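Local coordinates for protein peptidoglycan glycosyltransferase (Atopobium parvulum, PDB 4OVD) that belongs to the penicillin-binding proteins, in which a dimerisation domain is joined to a penicillin-binding transpeptidase domain, at residues Y485-Q496 / S508-N519; L282-I290 / I384-I393. All coordinates share one frame; numbering follows the deposited sequence.

Contact 1: residues Y485-Q496 / S508-N519; sequences YTVAGKTGTGQQ and SGFVASFCGIVN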
loop_
_atom_site.group_PDB
_atom_site.type_symbol
_atom_site.label_atom_id
_atom_site.label_comp_id
_atom_site.label_asym_id
_atom_site.label_seq_id
_atom_site.Cartn_x
_atom_site.Cartn_y
_atom_site.Cartn_z
ATOM N N TYR A 485 12.267 1.439 -19.110
ATOM C CA TYR A 485 10.879 1.186 -18.746
ATOM C C TYR A 485 10.071 2.446 -18.688
ATOM O O TYR A 485 10.598 3.517 -18.635
ATOM C CB TYR A 485 10.841 0.543 -17.359
ATOM C CG TYR A 485 11.497 -0.823 -17.268
ATOM C CD1 TYR A 485 12.858 -0.969 -17.031
ATOM C CD2 TYR A 485 10.730 -1.970 -17.381
ATOM C CE1 TYR A 485 13.426 -2.232 -16.945
ATOM C CE2 TYR A 485 11.275 -3.206 -17.290
ATOM C CZ TYR A 485 12.620 -3.335 -17.084
ATOM O OH TYR A 485 13.095 -4.594 -17.000
ATOM N N THR A 486 8.764 2.326 -18.687
ATOM C CA THR A 486 7.896 3.499 -18.523
ATOM C C THR A 486 7.448 3.445 -17.095
ATOM O O THR A 486 7.143 2.395 -16.636
ATOM C CB THR A 486 6.649 3.442 -19.413
ATOM O OG1 THR A 486 7.039 3.533 -20.775
ATOM C CG2 THR A 486 5.738 4.593 -19.094
ATOM N N VAL A 487 7.525 4.547 -16.373
ATOM C CA VAL A 487 7.101 4.621 -14.959
ATOM C C VAL A 487 6.142 5.782 -14.825
ATOM O O VAL A 487 6.450 6.895 -15.225
ATOM C CB VAL A 487 8.302 4.819 -14.026
ATOM C CG1 VAL A 487 7.901 5.032 -12.556
ATOM C CG2 VAL A 487 9.226 3.651 -14.174
ATOM N N ALA A 488 4.932 5.484 -14.363
ATOM C CA ALA A 488 3.948 6.503 -14.091
ATOM C C ALA A 488 3.874 6.506 -12.545
ATOM O O ALA A 488 3.720 5.462 -11.940
ATOM C CB ALA A 488 2.627 6.091 -14.662
ATOM N N GLY A 489 4.058 7.636 -11.910
ATOM C CA GLY A 489 3.991 7.634 -10.496
ATOM C C GLY A 489 3.769 8.984 -9.868
ATOM O O GLY A 489 3.602 9.979 -10.551
ATOM N N LYS A 490 3.819 9.001 -8.533
ATOM C CA LYS A 490 3.598 10.199 -7.787
ATOM C C LYS A 490 4.337 10.156 -6.433
ATOM O O LYS A 490 4.310 9.129 -5.766
ATOM C CB LYS A 490 2.097 10.357 -7.509
ATOM C CG LYS A 490 1.801 11.637 -6.760
ATOM C CD LYS A 490 1.927 12.869 -7.638
ATOM C CE LYS A 490 1.558 14.176 -6.923
ATOM N NZ LYS A 490 2.662 14.526 -6.006
ATOM N N THR A 491 5.000 11.274 -6.104
ATOM C CA THR A 491 5.644 11.473 -4.840
ATOM C C THR A 491 4.628 12.007 -3.841
ATOM O O THR A 491 3.600 12.537 -4.182
ATOM C CB THR A 491 6.744 12.499 -4.952
ATOM O OG1 THR A 491 6.249 13.660 -5.636
ATOM C CG2 THR A 491 7.938 11.934 -5.732
ATOM N N GLY A 492 4.921 11.816 -2.577
ATOM C CA GLY A 492 4.104 12.327 -1.552
ATOM C C GLY A 492 4.906 12.697 -0.335
ATOM O O GLY A 492 5.909 12.094 -0.043
ATOM N N THR A 493 4.425 13.729 0.338
ATOM C CA THR A 493 4.876 14.151 1.590
ATOM C C THR A 493 3.620 14.047 2.454
ATOM O O THR A 493 2.665 14.759 2.188
ATOM C CB THR A 493 5.310 15.622 1.593
ATOM O OG1 THR A 493 6.398 15.769 0.700
ATOM C CG2 THR A 493 5.738 16.005 3.006
ATOM N N GLY A 494 3.627 13.136 3.424
ATOM C CA GLY A 494 2.546 12.925 4.339
ATOM C C GLY A 494 2.969 13.184 5.798
ATOM O O GLY A 494 4.019 13.745 6.052
ATOM N N GLN A 495 2.108 12.882 6.761
ATOM C CA GLN A 495 2.486 13.134 8.127
ATOM C C GLN A 495 2.087 12.052 9.090
ATOM O O GLN A 495 1.093 11.334 8.919
ATOM C CB GLN A 495 1.779 14.369 8.631
ATOM C CG GLN A 495 1.997 15.673 7.922
ATOM C CD GLN A 495 3.203 16.414 8.397
ATOM O OE1 GLN A 495 3.716 16.223 9.523
ATOM N NE2 GLN A 495 3.681 17.269 7.544
ATOM N N GLN A 496 2.863 11.958 10.146
ATOM C CA GLN A 496 2.535 11.091 11.237
ATOM C C GLN A 496 1.344 11.702 12.013
ATOM O O GLN A 496 1.129 12.910 12.068
ATOM C CB GLN A 496 3.721 10.927 12.170
ATOM C CG GLN A 496 4.771 10.127 11.439
ATOM C CD GLN A 496 5.670 9.405 12.369
ATOM O OE1 GLN A 496 6.222 9.996 13.321
ATOM N NE2 GLN A 496 5.807 8.099 12.128
ATOM N N SER A 508 4.993 16.684 14.306
ATOM C CA SER A 508 4.693 15.447 13.601
ATOM C C SER A 508 5.793 15.242 12.553
ATOM O O SER A 508 6.067 16.160 11.777
ATOM C CB SER A 508 3.361 15.569 12.857
ATOM O OG SER A 508 3.148 14.425 12.068
ATOM N N GLY A 509 6.358 14.043 12.498
ATOM C CA GLY A 509 7.346 13.721 11.480
ATOM C C GLY A 509 6.679 13.611 10.103
ATOM O O GLY A 509 5.424 13.280 10.022
ATOM N N PHE A 510 7.467 13.956 9.051
ATOM C CA PHE A 510 6.997 13.780 7.647
ATOM C C PHE A 510 7.202 12.383 7.126
ATOM O O PHE A 510 8.205 11.695 7.398
ATOM C CB PHE A 510 7.691 14.725 6.670
ATOM C CG PHE A 510 7.618 16.157 7.066
ATOM C CD1 PHE A 510 6.548 16.950 6.681
ATOM C CD2 PHE A 510 8.630 16.723 7.846
ATOM C CE1 PHE A 510 6.493 18.290 7.064
ATOM C CE2 PHE A 510 8.572 18.057 8.243
ATOM C CZ PHE A 510 7.497 18.838 7.844
ATOM N N VAL A 511 6.330 12.002 6.208
ATOM C CA VAL A 511 6.399 10.690 5.618
ATOM C C VAL A 511 6.694 10.946 4.160
ATOM O O VAL A 511 6.018 11.764 3.507
ATOM C CB VAL A 511 5.042 9.991 5.766
ATOM C CG1 VAL A 511 5.036 8.659 5.011
ATOM C CG2 VAL A 511 4.726 9.769 7.233
ATOM N N ALA A 512 7.738 10.333 3.659
ATOM C CA ALA A 512 8.095 10.515 2.252
ATOM C C ALA A 512 7.693 9.252 1.556
ATOM O O ALA A 512 8.251 8.198 1.853
ATOM C CB ALA A 512 9.597 10.730 2.092
ATOM N N SER A 513 6.882 9.397 0.518
ATOM C CA SER A 513 6.319 8.258 -0.215
ATOM C C SER A 513 6.450 8.386 -1.692
ATOM O O SER A 513 6.556 9.486 -2.210
ATOM C CB SER A 513 4.818 8.266 -0.007
ATOM O OG SER A 513 4.573 8.041 1.363
ATOM N N PHE A 514 6.532 7.252 -2.349
ATOM C CA PHE A 514 6.470 7.232 -3.752
ATOM C C PHE A 514 5.639 5.992 -4.155
ATOM O O PHE A 514 5.912 4.908 -3.656
ATOM C CB PHE A 514 7.832 7.142 -4.436
ATOM C CG PHE A 514 7.711 7.195 -5.923
ATOM C CD1 PHE A 514 7.547 8.386 -6.537
ATOM C CD2 PHE A 514 7.682 6.054 -6.684
ATOM C CE1 PHE A 514 7.424 8.434 -7.945
ATOM C CE2 PHE A 514 7.577 6.075 -8.091
ATOM C CZ PHE A 514 7.455 7.272 -8.691
ATOM N N CYS A 515 4.690 6.158 -5.075
ATOM C CA CYS A 515 3.926 5.027 -5.566
ATOM C C CYS A 515 4.049 5.079 -7.087
ATOM O O CYS A 515 3.714 6.115 -7.686
ATOM C CB CYS A 515 2.456 5.083 -5.166
ATOM S SG CYS A 515 1.646 3.448 -5.501
ATOM N N GLY A 516 4.541 4.008 -7.701
ATOM C CA GLY A 516 4.731 3.964 -9.168
ATOM C C GLY A 516 4.305 2.676 -9.833
ATOM O O GLY A 516 4.278 1.636 -9.217
ATOM N N ILE A 517 3.973 2.775 -11.107
ATOM C CA ILE A 517 3.475 1.685 -11.901
ATOM C C ILE A 517 4.503 1.530 -13.003
ATOM O O ILE A 517 4.844 2.504 -13.672
ATOM C CB ILE A 517 2.112 2.095 -12.506
ATOM C CG1 ILE A 517 1.120 2.445 -11.395
ATOM C CG2 ILE A 517 1.554 0.980 -13.370
ATOM C CD1 ILE A 517 -0.083 3.317 -11.767
ATOM N N VAL A 518 5.026 0.327 -13.173
ATOM C CA VAL A 518 6.041 0.066 -14.184
ATOM C C VAL A 518 5.325 -0.517 -15.422
ATOM O O VAL A 518 4.469 -1.371 -15.263
ATOM C CB VAL A 518 7.105 -0.927 -13.657
ATOM C CG1 VAL A 518 8.238 -1.063 -14.647
ATOM C CG2 VAL A 518 7.670 -0.475 -12.325
ATOM N N ASN A 519 5.659 -0.018 -16.626
ATOM C CA ASN A 519 5.074 -0.440 -17.895
ATOM C C ASN A 519 3.622 -0.675 -17.686
ATOM O O ASN A 519 3.139 -1.837 -17.685
ATOM C CB ASN A 519 5.770 -1.681 -18.421
ATOM C CG ASN A 519 7.209 -1.399 -18.809
ATOM O OD1 ASN A 519 7.650 -0.260 -18.783
ATOM N ND2 ASN A 519 7.949 -2.441 -19.192
#
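Lys490 and Cys515 form a hydrogen-bonded pair in an antiparallel ladder that carries the Lys-Thr-Gly motif of penicillin-binding proteins, residues 490 to 492, on an edge strand of the five-stranded antiparallel sheet. Lys490 N reaches Cys515 O at 3.0 Å, and Cys515 N returns the bond to Lys490 O. Residues 488, 490, 492 and 494 each give and accept a main-chain bond in this way.

Beside this pair the two backbones come together at glycines, with the CA atoms of Gly489 and Gly516 only 4.0 Å apart. With no side chain at Gly489, the ring of Phe514 lies close to its backbone: CG of Phe514 stands anti to the backbone N (chi1 -177°), which brings CZ to 3.9 Å from Gly489 CA, while CG2 of Thr491 meets the ring edge in plane, 3.7 Å from Phe514 CD1.

Further out, the motif's polar ends find partners. Lys490 NZ folds back to Thr491 O at 2.9 Å and also bonds Ser351 OG of the family's Ser-X-Asn motif. Thr491 OG1 hydrogen-bonds Thr476 OG1, and the Thr491 side chain lies about 3 Å from a bound calcium ion. Ser295, from the Ser-X-X-Lys motif, meets Thr493 N through its hydroxyl.

At the Thr486 end a side-chain amide replaces a main-chain carbonyl: Asn519 N donates to Thr486 O, while Asn519 OD1 accepts Thr486 N at 2.8 Å, almost straight down its C=O bond.

Contact 2: residues L282-I290 / I384-I393; sequences LNLKLVSSI and IDFPGEATGI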
loop_
_atom_site.group_PDB
_atom_site.type_symbol
_atom_site.label_atom_id
_atom_site.label_comp_id
_atom_site.label_asym_id
_atom_site.label_seq_id
_atom_site.Cartn_x
_atom_site.Cartn_y
_atom_site.Cartn_z
ATOM N N LEU A 282 5.759 -7.271 14.268
ATOM C CA LEU A 282 4.911 -8.257 13.607
ATOM C C LEU A 282 3.763 -7.701 12.756
ATOM O O LEU A 282 3.078 -8.442 12.042
ATOM C CB LEU A 282 4.305 -9.186 14.660
ATOM C CG LEU A 282 5.366 -9.911 15.488
ATOM C CD1 LEU A 282 4.683 -10.724 16.564
ATOM C CD2 LEU A 282 6.228 -10.786 14.608
ATOM N N ASN A 283 3.504 -6.422 12.888
ATOM C CA ASN A 283 2.496 -5.796 12.081
ATOM C C ASN A 283 3.095 -5.371 10.746
ATOM O O ASN A 283 4.293 -5.201 10.644
ATOM C CB ASN A 283 2.101 -4.488 12.723
ATOM C CG ASN A 283 1.429 -4.680 14.052
ATOM O OD1 ASN A 283 0.479 -5.466 14.177
ATOM N ND2 ASN A 283 1.886 -3.928 15.047
ATOM N N LEU A 284 2.250 -5.208 9.734
ATOM C CA LEU A 284 2.678 -4.575 8.496
ATOM C C LEU A 284 2.114 -3.185 8.654
ATOM O O LEU A 284 0.859 -2.973 8.657
ATOM C CB LEU A 284 2.035 -5.135 7.232
ATOM C CG LEU A 284 2.720 -6.061 6.317
ATOM C CD1 LEU A 284 1.802 -6.189 5.104
ATOM C CD2 LEU A 284 4.051 -5.419 5.962
ATOM N N LYS A 285 2.982 -2.213 8.746
ATOM C CA LYS A 285 2.520 -0.838 8.920
ATOM C C LYS A 285 1.570 -0.386 7.824
ATOM O O LYS A 285 0.637 0.343 8.102
ATOM C CB LYS A 285 3.700 0.108 9.059
ATOM C CG LYS A 285 4.455 -0.094 10.367
ATOM C CD LYS A 285 5.601 0.895 10.504
ATOM C CE LYS A 285 6.121 0.849 11.943
ATOM N NZ LYS A 285 7.370 1.622 12.024
ATOM N N LEU A 286 1.817 -0.790 6.580
ATOM C CA LEU A 286 0.902 -0.453 5.466
ATOM C C LEU A 286 -0.553 -0.712 5.677
ATOM O O LEU A 286 -1.403 -0.177 4.978
ATOM C CB LEU A 286 1.236 -1.326 4.256
ATOM C CG LEU A 286 2.564 -0.976 3.658
ATOM C CD1 LEU A 286 3.002 -2.038 2.711
ATOM C CD2 LEU A 286 2.409 0.342 2.937
ATOM N N VAL A 287 -0.810 -1.720 6.454
ATOM C CA VAL A 287 -2.152 -2.205 6.806
ATOM C C VAL A 287 -2.721 -1.688 8.077
ATOM O O VAL A 287 -3.929 -1.323 8.206
ATOM C CB VAL A 287 -2.027 -3.764 6.933
ATOM C CG1 VAL A 287 -3.300 -4.385 7.363
ATOM C CG2 VAL A 287 -1.623 -4.348 5.576
ATOM N N SER A 288 -1.895 -1.723 9.099
ATOM C CA SER A 288 -2.375 -1.352 10.391
ATOM C C SER A 288 -1.985 -0.000 10.908
ATOM O O SER A 288 -2.446 0.344 11.940
ATOM C CB SER A 288 -1.957 -2.454 11.379
ATOM O OG SER A 288 -0.561 -2.555 11.304
ATOM N N SER A 289 -1.098 0.762 10.292
ATOM C CA SER A 289 -0.865 2.121 10.830
ATOM C C SER A 289 -1.514 3.126 9.877
ATOM O O SER A 289 -1.672 2.861 8.667
ATOM C CB SER A 289 0.647 2.402 10.938
ATOM O OG SER A 289 1.226 1.415 11.729
ATOM N N ILE A 290 -1.897 4.274 10.406
ATOM C CA ILE A 290 -2.561 5.313 9.618
ATOM C C ILE A 290 -1.719 6.563 9.670
ATOM O O ILE A 290 -0.972 6.804 10.637
ATOM C CB ILE A 290 -3.970 5.634 10.071
ATOM C CG1 ILE A 290 -4.001 6.248 11.460
ATOM C CG2 ILE A 290 -4.857 4.356 10.039
ATOM C CD1 ILE A 290 -5.460 6.589 11.864
ATOM N N ILE A 384 -7.758 -6.793 2.280
ATOM C CA ILE A 384 -6.472 -7.538 2.270
ATOM C C ILE A 384 -6.508 -8.673 3.309
ATOM O O ILE A 384 -7.145 -8.563 4.391
ATOM C CB ILE A 384 -5.259 -6.605 2.509
ATOM C CG1 ILE A 384 -3.927 -7.368 2.452
ATOM C CG2 ILE A 384 -5.385 -5.889 3.866
ATOM C CD1 ILE A 384 -2.753 -6.486 2.278
ATOM N N ASP A 385 -5.845 -9.791 2.991
ATOM C CA ASP A 385 -5.882 -10.914 3.902
ATOM C C ASP A 385 -4.691 -10.873 4.853
ATOM O O ASP A 385 -3.785 -11.704 4.776
ATOM C CB ASP A 385 -5.993 -12.242 3.138
ATOM C CG ASP A 385 -4.905 -12.404 2.095
ATOM O OD1 ASP A 385 -4.345 -11.374 1.601
ATOM O OD2 ASP A 385 -4.647 -13.561 1.699
ATOM N N PHE A 386 -4.757 -9.942 5.793
ATOM C CA PHE A 386 -3.694 -9.743 6.762
ATOM C C PHE A 386 -4.323 -9.121 7.994
ATOM O O PHE A 386 -5.177 -8.246 7.885
ATOM C CB PHE A 386 -2.586 -8.853 6.187
ATOM C CG PHE A 386 -1.329 -8.978 6.901
ATOM C CD1 PHE A 386 -0.516 -10.074 6.653
ATOM C CD2 PHE A 386 -0.977 -8.104 7.898
ATOM C CE1 PHE A 386 0.633 -10.290 7.390
ATOM C CE2 PHE A 386 0.201 -8.298 8.612
ATOM C CZ PHE A 386 1.004 -9.389 8.359
ATOM N N PRO A 387 -3.875 -9.524 9.179
ATOM C CA PRO A 387 -4.573 -9.013 10.376
ATOM C C PRO A 387 -4.372 -7.551 10.713
ATOM O O PRO A 387 -3.401 -6.999 10.320
ATOM C CB PRO A 387 -4.007 -9.862 11.509
ATOM C CG PRO A 387 -3.141 -10.903 10.847
ATOM C CD PRO A 387 -2.810 -10.493 9.489
ATOM N N GLY A 388 -5.322 -6.942 11.408
ATOM C CA GLY A 388 -5.152 -5.582 11.912
ATOM C C GLY A 388 -5.351 -4.455 10.948
ATOM O O GLY A 388 -4.869 -3.369 11.186
ATOM N N GLU A 389 -6.129 -4.675 9.893
ATOM C CA GLU A 389 -6.286 -3.643 8.876
ATOM C C GLU A 389 -7.020 -2.452 9.465
ATOM O O GLU A 389 -8.092 -2.626 9.996
ATOM C CB GLU A 389 -7.041 -4.164 7.626
ATOM C CG GLU A 389 -7.072 -3.054 6.575
ATOM C CD GLU A 389 -7.600 -3.397 5.189
ATOM O OE1 GLU A 389 -8.325 -4.422 5.003
ATOM O OE2 GLU A 389 -7.251 -2.614 4.266
ATOM N N ALA A 390 -6.457 -1.250 9.392
ATOM C CA ALA A 390 -7.168 -0.090 9.900
ATOM C C ALA A 390 -8.184 0.448 8.888
ATOM O O ALA A 390 -7.965 0.423 7.715
ATOM C CB ALA A 390 -6.177 1.001 10.285
ATOM N N THR A 391 -9.305 0.948 9.337
ATOM C CA THR A 391 -10.247 1.539 8.418
ATOM C C THR A 391 -9.856 2.990 8.115
ATOM O O THR A 391 -10.187 3.529 7.065
ATOM C CB THR A 391 -11.646 1.597 9.046
ATOM O OG1 THR A 391 -11.621 2.553 10.125
ATOM C CG2 THR A 391 -12.006 0.278 9.582
ATOM N N GLY A 392 -9.153 3.630 9.053
ATOM C CA GLY A 392 -8.772 5.002 8.897
ATOM C C GLY A 392 -9.863 5.896 9.434
ATOM O O GLY A 392 -10.924 5.419 9.871
ATOM N N ILE A 393 -9.585 7.186 9.438
ATOM C CA ILE A 393 -10.443 8.201 10.002
ATOM C C ILE A 393 -10.643 9.211 8.940
ATOM O O ILE A 393 -9.788 10.055 8.676
ATOM C CB ILE A 393 -9.777 8.817 11.253
ATOM C CG1 ILE A 393 -9.506 7.702 12.312
ATOM C CG2 ILE A 393 -10.687 9.876 11.847
ATOM C CD1 ILE A 393 -8.560 8.105 13.422
HETATM O O HOH W 1 -0.736 -5.474 10.484
#
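A single helical turn, residues 285-288, lies against the extended loop 384-393 in the transpeptidase domain, a short way ahead in sequence of Ser295 in the Ser-X-X-Lys motif. The turn starts at its N-cap residue, Leu284, and Val287 provides the main grip on the loop. Its carbonyl O accepts Ala390 N at 2.8 Å in a nearly straight bond (168° at the hydrogen), the one direct hydrogen bond between the segments.

The two methyls of Val287 divide the work. CG1, set anti to the backbone N (chi1 177°), presses on Glu389, 3.4 Å from its CA; CG2 branches off toward Ile384 and meets its CD1 tip to tip. The Glu389 chain crosses Val287 at about a right angle and runs on, extended, to carry its carboxylate to Thr382 OG1 and Gly383 N.

On one flank of Val287, Ile290 CG2 packs on Ala390 CB at 3.6 Å, and its CD1 reaches the end of Ile393. Toward the N-cap, Leu284 crosses the Phe386 side chain at about a right angle, with CG over one ring face and CB 3.9 Å from CE2.

Water joins the segments where they do not bond directly. One molecule accepts from Leu284 N at 3.1 Å, hydrogen-bonds Ser288 OG and donates to Pro387 O, so the start of the helical turn is tied to the loop. This water sits in the plane of the Phe386 ring, at its edge.

Overall arrangement
Both contacts lie in the transpeptidase domain, their centres about 19 Å apart and their nearest atoms about 5 Å apart without touching. Contact 1 is mostly buried and rests on a repeating main-chain ladder between two neighbouring strands. Contact 2, only partly buried, joins elements 94 residues apart in sequence through one direct hydrogen bond, a bridging water and several apolar side chains. Helix 418-429 packs against both: Phe418 touches Ser513 of contact 1 and Leu286 in segment 282-290. The two thus illustrate how one domain secures a regular sheet by its backbone, but an irregular loop by apolar side chains, one main-chain bond and a bridging water.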